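Local coordinates for soluble lytic murein transglycosylase (Pseudomonas aeruginosa, PDB 5OHU), which cleaves the glycan strands of peptidoglycan as a lytic transglycosylase, working both exolytically and endolytically in cell-wall turnover, at residues A[30-35]-A[57-62]; A[251-256]-A[283-288]; A[292-297]-A[314-319]. One frame throughout, in Å; residues are numbered along the deposited sequence.

Contact 1: A[30-35]-A[57-62]; sequences QRRLYD and RDYPLE
Tyr-34 and Tyr-59 carry most of this contact, with Arg-31 lying along the second. CE2 of Tyr-59 sits over one face of the Tyr-34 ring, displaced toward its rim, and approaches CG of Tyr-34 to 3.3 Å. The two ring planes are turned 56° against each other with centroids 5.0 Å apart, which fits neither a stack nor an edge-to-face pair. The outer half of the Tyr-34 ring is taken up by Leu-61: CE1 of Tyr-34 lies 3.4 Å from CB of Leu-61, and the CZ and OH end of Tyr-34 also meets CD1 of Leu-61. This reach follows from chi1 of 175°, which sets the Tyr-34 ring beside its own carbonyl carbon; the phenol oxygen is hydrogen-bonded to Lys-38. Arg-31 runs past Tyr-59 in the opposite direction, its CD 3.5 Å from CB of Tyr-59. Its guanidinium is only 17° from parallel to that ring, but the ring is touched by the aliphatic CG and CD, not by the guanidinium. NH2 of Arg-31 then reaches CB of Asp-58, while the carboxylate stays too distant for a salt bridge. Tyr-59 opens a type I beta turn closed by Glu-62 N on Tyr-59 O, so Tyr-59 and Leu-61 are presented to Tyr-34 from one tight bend. The contact seats the beginning of helix 33-41 on the loop between helices 47-52 and 62-72, near the N-terminal end of the superhelix of this Slt70-like protein. Helix 408-418 packs on Pro-60 and Leu-61, and its Glu-415 forms a weak hydrogen bond with Tyr-59 OH.

Contact 2: A[251-256]-A[283-288]; sequences QDPEKA and LSLAKR
Glu-254 OE1 stands 3.4 Å from NE of Arg-288, a long salt bridge in which the carboxylate and guanidinium planes are nearly perpendicular, 82° apart. It spans the open end of an alpha-alpha hairpin, a building unit of alpha-helical superhelices such as this one, where the first turn of helix 253-263 meets the last turn of helix 271-287. The glutamate chain folds at chi2 (81°), which turns its carboxylate back toward the arginine. Pro-253 has the most surface buried here. Its CG touches CD of Arg-288 at 3.4 Å, and its CD lies over one face of the guanidinium, toward the rim. The bend at chi3 of Arg-288 turns that face of the guanidinium to CD of Pro-253. Gln-251 O is also near, 3.6 Å from NH2 of Arg-288, but the two are not hydrogen-bonded. On the buried side, CB of Pro-253 meets CD2 of Leu-285 at 3.7 Å, and the same methyl group also meets CG of Glu-254, whose chain runs obliquely to that of Leu-285. Ser-284 OG packs on CB and CG of Pro-253 while it is hydrogen-bonded to Ala-249 O, in the preceding helix 235-251. The helix start itself is capped within its own segment: Asp-252, at the N-cap position, accepts the backbone N of Lys-255 on OD1 at 3.1 Å, an almost straight bond that arrives 63° out of the carboxylate plane.

Contact 3: A[292-297]-A[314-319]; sequences RALPLM and TRLLLR
Helix segments 293-297 and 314-319 run nearly antiparallel, at 153°, with axes 10.8 Å apart at closest approach and the nearest CA atoms, those of Leu-294 and Leu-316, separated by 7.8 Å. Apolar side chains, mostly leucine, fill that spacing. Leu-316 points toward the facing helix: with CG anti to the backbone N (chi1 178°), its CD2 methyl group is directed among three side chains there. That methyl lies 3.6 Å from CB of Ala-293 and 3.7 Å from CG of Leu-294. Met-297 supplies the third side, its terminal CE 4.1 Å from CD2 of Leu-316; the chain is extended as far as the sulfur and turns at chi3 (-58°), which swings the methyl group toward the leucine. Beside this cluster Leu-294 and Leu-317 cross obliquely. CD1 of Leu-294 touches CD2 of Leu-317 at 3.6 Å, and CD2 of Leu-294 meets CG of Leu-317 at 3.9 Å, so both branches of Leu-294 share in the contact while its CG serves Leu-316. Helices 293-300 and 307-319 form an alpha-alpha hairpin of the superhelical part of this Slt70-like protein, their interface here entirely apolar and its touching residues all buried. Helix 271-287 closes one flank, Ala-286 packing on both Ala-293 and Leu-316. The next helix, 323-330, covers Leu-317 through Glu-325 and Ala-326. Helix 307-319 also has polar links to the C-terminal part of the chain: Arg-315 forms a salt bridge with Glu-600, and Arg-319 donates to Trp-586 O and Thr-601 OG1.

Overall arrangement
Contacts 2 and 3 are neighbours, their centres 12 Å apart: Ala-293 of contact 3 packs on Leu-285 and Ala-286 of contact 2, and helices 271-287 and 293-300 follow one another in the superhelix. Contact 1 is remote, on the other side of the chain's centre and about 44 Å from either at the nearest atoms. Chemistry differs with place in the fold. Contact 3 is wholly buried and aliphatic, whereas contact 2, at helix ends, has a buried proline-leucine side and an exposed arginine rim with a salt bridge. Contact 1, near the N-terminus, is also partly buried, but relies on aromatic rings and joins a helix start to a turn.

Contact 1: A[30-35]-A[57-62]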
loop_
_atom_site.group_PDB
_atom_site.type_symbol
_atom_site.label_atom_id
_atom_site.label_comp_id
_atom_site.label_asym_id
_atom_site.label_seq_id
_atom_site.Cartn_x
_atom_site.Cartn_y
_atom_site.Cartn_z
ATOM N N GLN A 30 -37.741 12.284 17.696
ATOM C CA GLN A 30 -37.071 12.092 16.411
ATOM C C GLN A 30 -36.800 13.470 15.819
ATOM O O GLN A 30 -37.452 13.929 14.877
ATOM C CB GLN A 30 -37.909 11.227 15.486
ATOM C CG GLN A 30 -37.243 10.942 14.160
ATOM C CD GLN A 30 -38.035 9.959 13.333
ATOM O OE1 GLN A 30 -39.141 9.565 13.710
ATOM N NE2 GLN A 30 -37.475 9.554 12.199
ATOM N N ARG A 31 -35.811 14.141 16.405
ATOM C CA ARG A 31 -35.418 15.486 16.005
ATOM C C ARG A 31 -35.091 15.571 14.518
ATOM O O ARG A 31 -34.141 14.936 14.036
ATOM C CB ARG A 31 -34.224 15.937 16.848
ATOM C CG ARG A 31 -33.086 14.935 16.880
ATOM C CD ARG A 31 -32.113 15.229 17.996
ATOM N NE ARG A 31 -32.646 14.827 19.289
ATOM C CZ ARG A 31 -32.259 15.343 20.449
ATOM N NH1 ARG A 31 -32.805 14.909 21.578
ATOM N NH2 ARG A 31 -31.334 16.297 20.482
ATOM N N ARG A 32 -35.881 16.352 13.780
ATOM C CA ARG A 32 -35.654 16.540 12.357
ATOM C C ARG A 32 -35.248 17.979 12.021
ATOM O O ARG A 32 -35.234 18.377 10.847
ATOM C CB ARG A 32 -36.880 16.076 11.577
ATOM C CG ARG A 32 -36.688 16.066 10.081
ATOM C CD ARG A 32 -35.337 15.496 9.599
ATOM N NE ARG A 32 -34.866 14.247 10.217
ATOM C CZ ARG A 32 -33.879 14.120 11.108
ATOM N NH1 ARG A 32 -33.162 15.171 11.478
ATOM N NH2 ARG A 32 -33.569 12.910 11.568
ATOM N N LEU A 33 -34.885 18.766 13.032
ATOM C CA LEU A 33 -34.275 20.065 12.781
ATOM C C LEU A 33 -33.010 19.946 11.947
ATOM O O LEU A 33 -32.616 20.914 11.286
ATOM C CB LEU A 33 -33.949 20.741 14.108
ATOM C CG LEU A 33 -35.094 20.697 15.111
ATOM C CD1 LEU A 33 -34.568 20.893 16.513
ATOM C CD2 LEU A 33 -36.115 21.763 14.766
ATOM N N TYR A 34 -32.378 18.771 11.964
ATOM C CA TYR A 34 -31.084 18.599 11.318
ATOM C C TYR A 34 -31.201 18.652 9.797
ATOM O O TYR A 34 -30.460 19.394 9.143
ATOM C CB TYR A 34 -30.451 17.297 11.809
ATOM C CG TYR A 34 -29.169 16.928 11.132
ATOM C CD1 TYR A 34 -27.953 17.486 11.520
ATOM C CD2 TYR A 34 -29.175 16.042 10.085
ATOM C CE1 TYR A 34 -26.778 17.147 10.879
ATOM C CE2 TYR A 34 -28.001 15.699 9.433
ATOM C CZ TYR A 34 -26.809 16.260 9.837
ATOM O OH TYR A 34 -25.646 15.901 9.216
ATOM N N ASP A 35 -32.125 17.883 9.208
ATOM C CA ASP A 35 -32.237 17.901 7.750
ATOM C C ASP A 35 -32.730 19.250 7.244
ATOM O O ASP A 35 -32.348 19.681 6.148
ATOM C CB ASP A 35 -33.158 16.789 7.254
ATOM C CG ASP A 35 -32.592 15.411 7.500
ATOM O OD1 ASP A 35 -31.355 15.291 7.597
ATOM O OD2 ASP A 35 -33.375 14.442 7.563
ATOM N N ARG A 57 -28.018 20.103 20.475
ATOM C CA ARG A 57 -26.701 19.901 21.070
ATOM C C ARG A 57 -26.473 18.442 21.471
ATOM O O ARG A 57 -25.347 18.072 21.827
ATOM C CB ARG A 57 -26.501 20.865 22.256
ATOM C CG ARG A 57 -25.091 20.812 22.889
ATOM C CD ARG A 57 -24.390 22.170 23.012
ATOM N NE ARG A 57 -25.252 23.227 23.549
ATOM C CZ ARG A 57 -25.217 24.503 23.166
ATOM N NH1 ARG A 57 -26.052 25.381 23.737
ATOM N NH2 ARG A 57 -24.353 24.880 22.222
ATOM N N ASP A 58 -27.497 17.593 21.383
ATOM C CA ASP A 58 -27.327 16.177 21.665
ATOM C C ASP A 58 -27.343 15.295 20.426
ATOM O O ASP A 58 -26.841 14.168 20.490
ATOM C CB ASP A 58 -28.403 15.687 22.648
ATOM C CG ASP A 58 -27.986 15.866 24.098
ATOM O OD1 ASP A 58 -26.862 16.359 24.340
ATOM O OD2 ASP A 58 -28.775 15.508 24.995
ATOM N N TYR A 59 -27.889 15.773 19.311
ATOM C CA TYR A 59 -27.862 14.995 18.076
ATOM C C TYR A 59 -26.422 14.857 17.585
ATOM O O TYR A 59 -25.698 15.860 17.509
ATOM C CB TYR A 59 -28.734 15.656 17.015
ATOM C CG TYR A 59 -28.939 14.836 15.760
ATOM C CD1 TYR A 59 -29.600 13.615 15.799
ATOM C CD2 TYR A 59 -28.489 15.294 14.528
ATOM C CE1 TYR A 59 -29.794 12.864 14.643
ATOM C CE2 TYR A 59 -28.682 14.557 13.374
ATOM C CZ TYR A 59 -29.336 13.342 13.436
ATOM O OH TYR A 59 -29.524 12.614 12.286
ATOM N N PRO A 60 -25.968 13.641 17.260
ATOM C CA PRO A 60 -24.534 13.437 16.994
ATOM C C PRO A 60 -24.014 14.121 15.739
ATOM O O PRO A 60 -22.833 14.483 15.708
ATOM C CB PRO A 60 -24.415 11.909 16.891
ATOM C CG PRO A 60 -25.551 11.396 17.707
ATOM C CD PRO A 60 -26.676 12.368 17.477
ATOM N N LEU A 61 -24.835 14.302 14.704
ATOM C CA LEU A 61 -24.361 14.923 13.471
ATOM C C LEU A 61 -24.286 16.451 13.538
ATOM O O LEU A 61 -23.775 17.073 12.598
ATOM C CB LEU A 61 -25.261 14.506 12.306
ATOM C CG LEU A 61 -25.369 13.002 12.046
ATOM C CD1 LEU A 61 -26.040 12.776 10.712
ATOM C CD2 LEU A 61 -23.984 12.336 12.085
ATOM N N GLU A 62 -24.774 17.064 14.613
ATOM C CA GLU A 62 -24.798 18.521 14.706
ATOM C C GLU A 62 -23.448 19.176 14.454
ATOM O O GLU A 62 -23.425 20.236 13.804
ATOM C CB GLU A 62 -25.348 18.950 16.076
ATOM C CG GLU A 62 -25.264 20.450 16.356
ATOM C CD GLU A 62 -26.296 21.273 15.589
ATOM O OE1 GLU A 62 -26.893 20.761 14.616
ATOM O OE2 GLU A 62 -26.510 22.445 15.967
#

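Contact 2: A[251-256]-A[283-288]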
loop_
_atom_site.group_PDB
_atom_site.type_symbol
_atom_site.label_atom_id
_atom_site.label_comp_id
_atom_site.label_asym_id
_atom_site.label_seq_id
_atom_site.Cartn_x
_atom_site.Cartn_y
_atom_site.Cartn_z
ATOM N N GLN A 251 14.279 -1.730 -16.809
ATOM C CA GLN A 251 13.819 -2.501 -17.955
ATOM C C GLN A 251 14.910 -3.293 -18.669
ATOM O O GLN A 251 14.584 -4.269 -19.355
ATOM C CB GLN A 251 13.121 -1.583 -18.972
ATOM C CG GLN A 251 11.914 -2.228 -19.669
ATOM C CD GLN A 251 10.696 -2.367 -18.759
ATOM O OE1 GLN A 251 10.331 -1.433 -18.041
ATOM N NE2 GLN A 251 10.061 -3.538 -18.789
ATOM N N ASP A 252 16.185 -2.920 -18.532
ATOM C CA ASP A 252 17.275 -3.658 -19.166
ATOM C C ASP A 252 18.462 -3.786 -18.211
ATOM O O ASP A 252 19.527 -3.188 -18.418
ATOM C CB ASP A 252 17.683 -2.992 -20.481
ATOM C CG ASP A 252 18.486 -3.922 -21.374
ATOM O OD1 ASP A 252 19.004 -4.946 -20.868
ATOM O OD2 ASP A 252 18.618 -3.625 -22.578
ATOM N N PRO A 253 18.315 -4.609 -17.170
ATOM C CA PRO A 253 19.401 -4.724 -16.180
ATOM C C PRO A 253 20.684 -5.302 -16.757
ATOM O O PRO A 253 21.777 -4.987 -16.262
ATOM C CB PRO A 253 18.803 -5.648 -15.110
ATOM C CG PRO A 253 17.712 -6.394 -15.830
ATOM C CD PRO A 253 17.151 -5.441 -16.825
ATOM N N GLU A 254 20.584 -6.139 -17.791
ATOM C CA GLU A 254 21.790 -6.680 -18.416
ATOM C C GLU A 254 22.588 -5.585 -19.101
ATOM O O GLU A 254 23.813 -5.519 -18.940
ATOM C CB GLU A 254 21.449 -7.791 -19.417
ATOM C CG GLU A 254 20.725 -8.991 -18.802
ATOM C CD GLU A 254 19.219 -8.761 -18.616
ATOM O OE1 GLU A 254 18.503 -9.750 -18.293
ATOM O OE2 GLU A 254 18.748 -7.603 -18.820
ATOM N N LYS A 255 21.914 -4.708 -19.863
ATOM C CA LYS A 255 22.618 -3.582 -20.462
ATOM C C LYS A 255 23.171 -2.649 -19.386
ATOM O O LYS A 255 24.289 -2.140 -19.510
ATOM C CB LYS A 255 21.696 -2.819 -21.418
ATOM C CG LYS A 255 22.399 -1.679 -22.141
ATOM C CD LYS A 255 21.429 -0.566 -22.544
ATOM C CE LYS A 255 21.057 -0.583 -24.047
ATOM N NZ LYS A 255 22.231 -0.406 -24.951
ATOM N N ALA A 256 22.410 -2.433 -18.311
ATOM C CA ALA A 256 22.871 -1.564 -17.241
ATOM C C ALA A 256 24.130 -2.113 -16.585
ATOM O O ALA A 256 25.040 -1.355 -16.237
ATOM C CB ALA A 256 21.758 -1.385 -16.209
ATOM N N LEU A 283 19.119 -6.181 -7.790
ATOM C CA LEU A 283 17.721 -6.518 -7.546
ATOM C C LEU A 283 16.975 -6.779 -8.845
ATOM O O LEU A 283 16.196 -7.732 -8.943
ATOM C CB LEU A 283 17.043 -5.394 -6.768
ATOM C CG LEU A 283 17.260 -5.383 -5.258
ATOM C CD1 LEU A 283 16.477 -4.230 -4.651
ATOM C CD2 LEU A 283 16.789 -6.715 -4.683
ATOM N N SER A 284 17.196 -5.953 -9.860
ATOM C CA SER A 284 16.460 -6.189 -11.096
ATOM C C SER A 284 16.962 -7.440 -11.817
ATOM O O SER A 284 16.171 -8.184 -12.408
ATOM C CB SER A 284 16.526 -4.952 -11.993
ATOM O OG SER A 284 15.727 -5.139 -13.146
ATOM N N LEU A 285 18.264 -7.711 -11.780
ATOM C CA LEU A 285 18.734 -8.967 -12.361
ATOM C C LEU A 285 18.148 -10.165 -11.621
ATOM O O LEU A 285 17.775 -11.167 -12.238
ATOM C CB LEU A 285 20.260 -9.041 -12.322
ATOM C CG LEU A 285 21.049 -8.257 -13.360
ATOM C CD1 LEU A 285 22.554 -8.348 -13.066
ATOM C CD2 LEU A 285 20.724 -8.774 -14.750
ATOM N N ALA A 286 18.095 -10.092 -10.290
ATOM C CA ALA A 286 17.632 -11.235 -9.511
ATOM C C ALA A 286 16.174 -11.532 -9.795
ATOM O O ALA A 286 15.776 -12.698 -9.816
ATOM C CB ALA A 286 17.839 -10.986 -8.013
ATOM N N LYS A 287 15.372 -10.499 -10.050
ATOM C CA LYS A 287 13.975 -10.724 -10.386
ATOM C C LYS A 287 13.811 -11.329 -11.769
ATOM O O LYS A 287 12.725 -11.822 -12.089
ATOM C CB LYS A 287 13.173 -9.421 -10.285
ATOM C CG LYS A 287 12.713 -9.109 -8.881
ATOM C CD LYS A 287 12.435 -7.600 -8.701
ATOM C CE LYS A 287 12.020 -7.319 -7.269
ATOM N NZ LYS A 287 11.545 -5.906 -7.087
ATOM N N ARG A 288 14.862 -11.353 -12.576
ATOM C CA ARG A 288 14.853 -12.102 -13.824
ATOM C C ARG A 288 15.550 -13.438 -13.681
ATOM O O ARG A 288 15.753 -14.137 -14.683
ATOM C CB ARG A 288 15.510 -11.292 -14.932
ATOM C CG ARG A 288 14.810 -10.004 -15.191
ATOM C CD ARG A 288 15.720 -9.102 -15.935
ATOM N NE ARG A 288 15.327 -8.913 -17.324
ATOM C CZ ARG A 288 14.482 -7.971 -17.729
ATOM N NH1 ARG A 288 13.932 -7.141 -16.848
ATOM N NH2 ARG A 288 14.189 -7.860 -19.016
#

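Contact 3: A[292-297]-A[314-319]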
loop_
_atom_site.group_PDB
_atom_site.type_symbol
_atom_site.label_atom_id
_atom_site.label_comp_id
_atom_site.label_asym_id
_atom_site.label_seq_id
_atom_site.Cartn_x
_atom_site.Cartn_y
_atom_site.Cartn_z
ATOM N N ARG A 292 24.008 -13.773 -12.398
ATOM C CA ARG A 292 24.974 -12.690 -12.281
ATOM C C ARG A 292 24.608 -11.732 -11.148
ATOM O O ARG A 292 25.481 -11.021 -10.656
ATOM C CB ARG A 292 25.096 -11.952 -13.624
ATOM C CG ARG A 292 25.887 -12.740 -14.669
ATOM C CD ARG A 292 25.923 -12.020 -16.023
ATOM N NE ARG A 292 24.647 -12.106 -16.721
ATOM C CZ ARG A 292 24.425 -11.633 -17.943
ATOM N NH1 ARG A 292 25.401 -11.025 -18.611
ATOM N NH2 ARG A 292 23.216 -11.758 -18.477
ATOM N N ALA A 293 23.345 -11.724 -10.698
ATOM C CA ALA A 293 22.954 -10.872 -9.571
ATOM C C ALA A 293 23.695 -11.247 -8.296
ATOM O O ALA A 293 24.071 -10.370 -7.512
ATOM C CB ALA A 293 21.445 -10.965 -9.348
ATOM N N LEU A 294 23.920 -12.543 -8.077
ATOM C CA LEU A 294 24.465 -13.006 -6.798
ATOM C C LEU A 294 25.848 -12.467 -6.477
ATOM O O LEU A 294 26.047 -12.027 -5.336
ATOM C CB LEU A 294 24.489 -14.536 -6.753
ATOM C CG LEU A 294 23.132 -15.195 -6.576
ATOM C CD1 LEU A 294 23.290 -16.674 -6.816
ATOM C CD2 LEU A 294 22.588 -14.927 -5.175
ATOM N N PRO A 295 26.854 -12.523 -7.369
ATOM C CA PRO A 295 28.162 -11.945 -6.984
ATOM C C PRO A 295 28.082 -10.454 -6.730
ATOM O O PRO A 295 28.665 -9.940 -5.766
ATOM C CB PRO A 295 29.069 -12.278 -8.187
ATOM C CG PRO A 295 28.399 -13.477 -8.860
ATOM C CD PRO A 295 26.920 -13.218 -8.673
ATOM N N LEU A 296 27.328 -9.750 -7.567
ATOM C CA LEU A 296 27.129 -8.320 -7.393
ATOM C C LEU A 296 26.477 -8.004 -6.045
ATOM O O LEU A 296 26.942 -7.131 -5.303
ATOM C CB LEU A 296 26.271 -7.804 -8.548
ATOM C CG LEU A 296 26.074 -6.312 -8.606
ATOM C CD1 LEU A 296 27.442 -5.690 -8.809
ATOM C CD2 LEU A 296 25.068 -5.890 -9.703
ATOM N N MET A 297 25.384 -8.688 -5.722
ATOM C CA MET A 297 24.688 -8.403 -4.471
ATOM C C MET A 297 25.553 -8.782 -3.279
ATOM O O MET A 297 25.562 -8.086 -2.265
ATOM C CB MET A 297 23.352 -9.156 -4.424
ATOM C CG MET A 297 22.306 -8.738 -5.463
ATOM S SD MET A 297 20.726 -9.637 -5.338
ATOM C CE MET A 297 21.291 -11.313 -5.535
ATOM N N THR A 314 18.303 -14.483 -1.348
ATOM C CA THR A 314 17.862 -15.814 -0.917
ATOM C C THR A 314 16.862 -16.414 -1.900
ATOM O O THR A 314 16.943 -17.607 -2.223
ATOM C CB THR A 314 17.242 -15.778 0.487
ATOM O OG1 THR A 314 18.045 -14.974 1.371
ATOM C CG2 THR A 314 17.164 -17.203 1.062
ATOM N N ARG A 315 15.920 -15.602 -2.392
ATOM C CA ARG A 315 14.954 -16.086 -3.373
ATOM C C ARG A 315 15.656 -16.608 -4.620
ATOM O O ARG A 315 15.304 -17.670 -5.151
ATOM C CB ARG A 315 13.972 -14.969 -3.737
ATOM C CG ARG A 315 12.908 -14.733 -2.672
ATOM C CD ARG A 315 12.062 -13.477 -2.904
ATOM N NE ARG A 315 11.044 -13.427 -1.864
ATOM C CZ ARG A 315 10.596 -12.328 -1.272
ATOM N NH1 ARG A 315 11.055 -11.135 -1.626
ATOM N NH2 ARG A 315 9.679 -12.430 -0.320
ATOM N N LEU A 316 16.670 -15.882 -5.085
ATOM C CA LEU A 316 17.376 -16.279 -6.288
ATOM C C LEU A 316 18.097 -17.606 -6.076
ATOM O O LEU A 316 18.066 -18.481 -6.945
ATOM C CB LEU A 316 18.350 -15.173 -6.699
ATOM C CG LEU A 316 19.239 -15.392 -7.929
ATOM C CD1 LEU A 316 18.416 -15.785 -9.147
ATOM C CD2 LEU A 316 20.028 -14.139 -8.244
ATOM N N LEU A 317 18.726 -17.787 -4.911
ATOM C CA LEU A 317 19.356 -19.073 -4.623
ATOM C C LEU A 317 18.328 -20.194 -4.652
ATOM O O LEU A 317 18.606 -21.289 -5.147
ATOM C CB LEU A 317 20.071 -19.023 -3.269
ATOM C CG LEU A 317 21.321 -18.133 -3.251
ATOM C CD1 LEU A 317 21.748 -17.808 -1.828
ATOM C CD2 LEU A 317 22.459 -18.830 -4.032
ATOM N N LEU A 318 17.131 -19.934 -4.127
ATOM C CA LEU A 318 16.078 -20.943 -4.154
ATOM C C LEU A 318 15.635 -21.226 -5.584
ATOM O O LEU A 318 15.436 -22.383 -5.961
ATOM C CB LEU A 318 14.884 -20.485 -3.308
ATOM C CG LEU A 318 15.077 -20.342 -1.789
ATOM C CD1 LEU A 318 13.852 -19.655 -1.230
ATOM C CD2 LEU A 318 15.291 -21.672 -1.079
ATOM N N ARG A 319 15.475 -20.183 -6.397
ATOM C CA ARG A 319 15.112 -20.420 -7.790
ATOM C C ARG A 319 16.186 -21.231 -8.505
ATOM O O ARG A 319 15.879 -22.011 -9.409
ATOM C CB ARG A 319 14.882 -19.100 -8.521
ATOM C CG ARG A 319 14.271 -19.262 -9.919
ATOM C CD ARG A 319 12.757 -19.377 -9.886
ATOM N NE ARG A 319 12.213 -19.294 -11.243
ATOM C CZ ARG A 319 10.957 -18.977 -11.544
ATOM N NH1 ARG A 319 10.083 -18.688 -10.590
ATOM N NH2 ARG A 319 10.573 -18.948 -12.805
#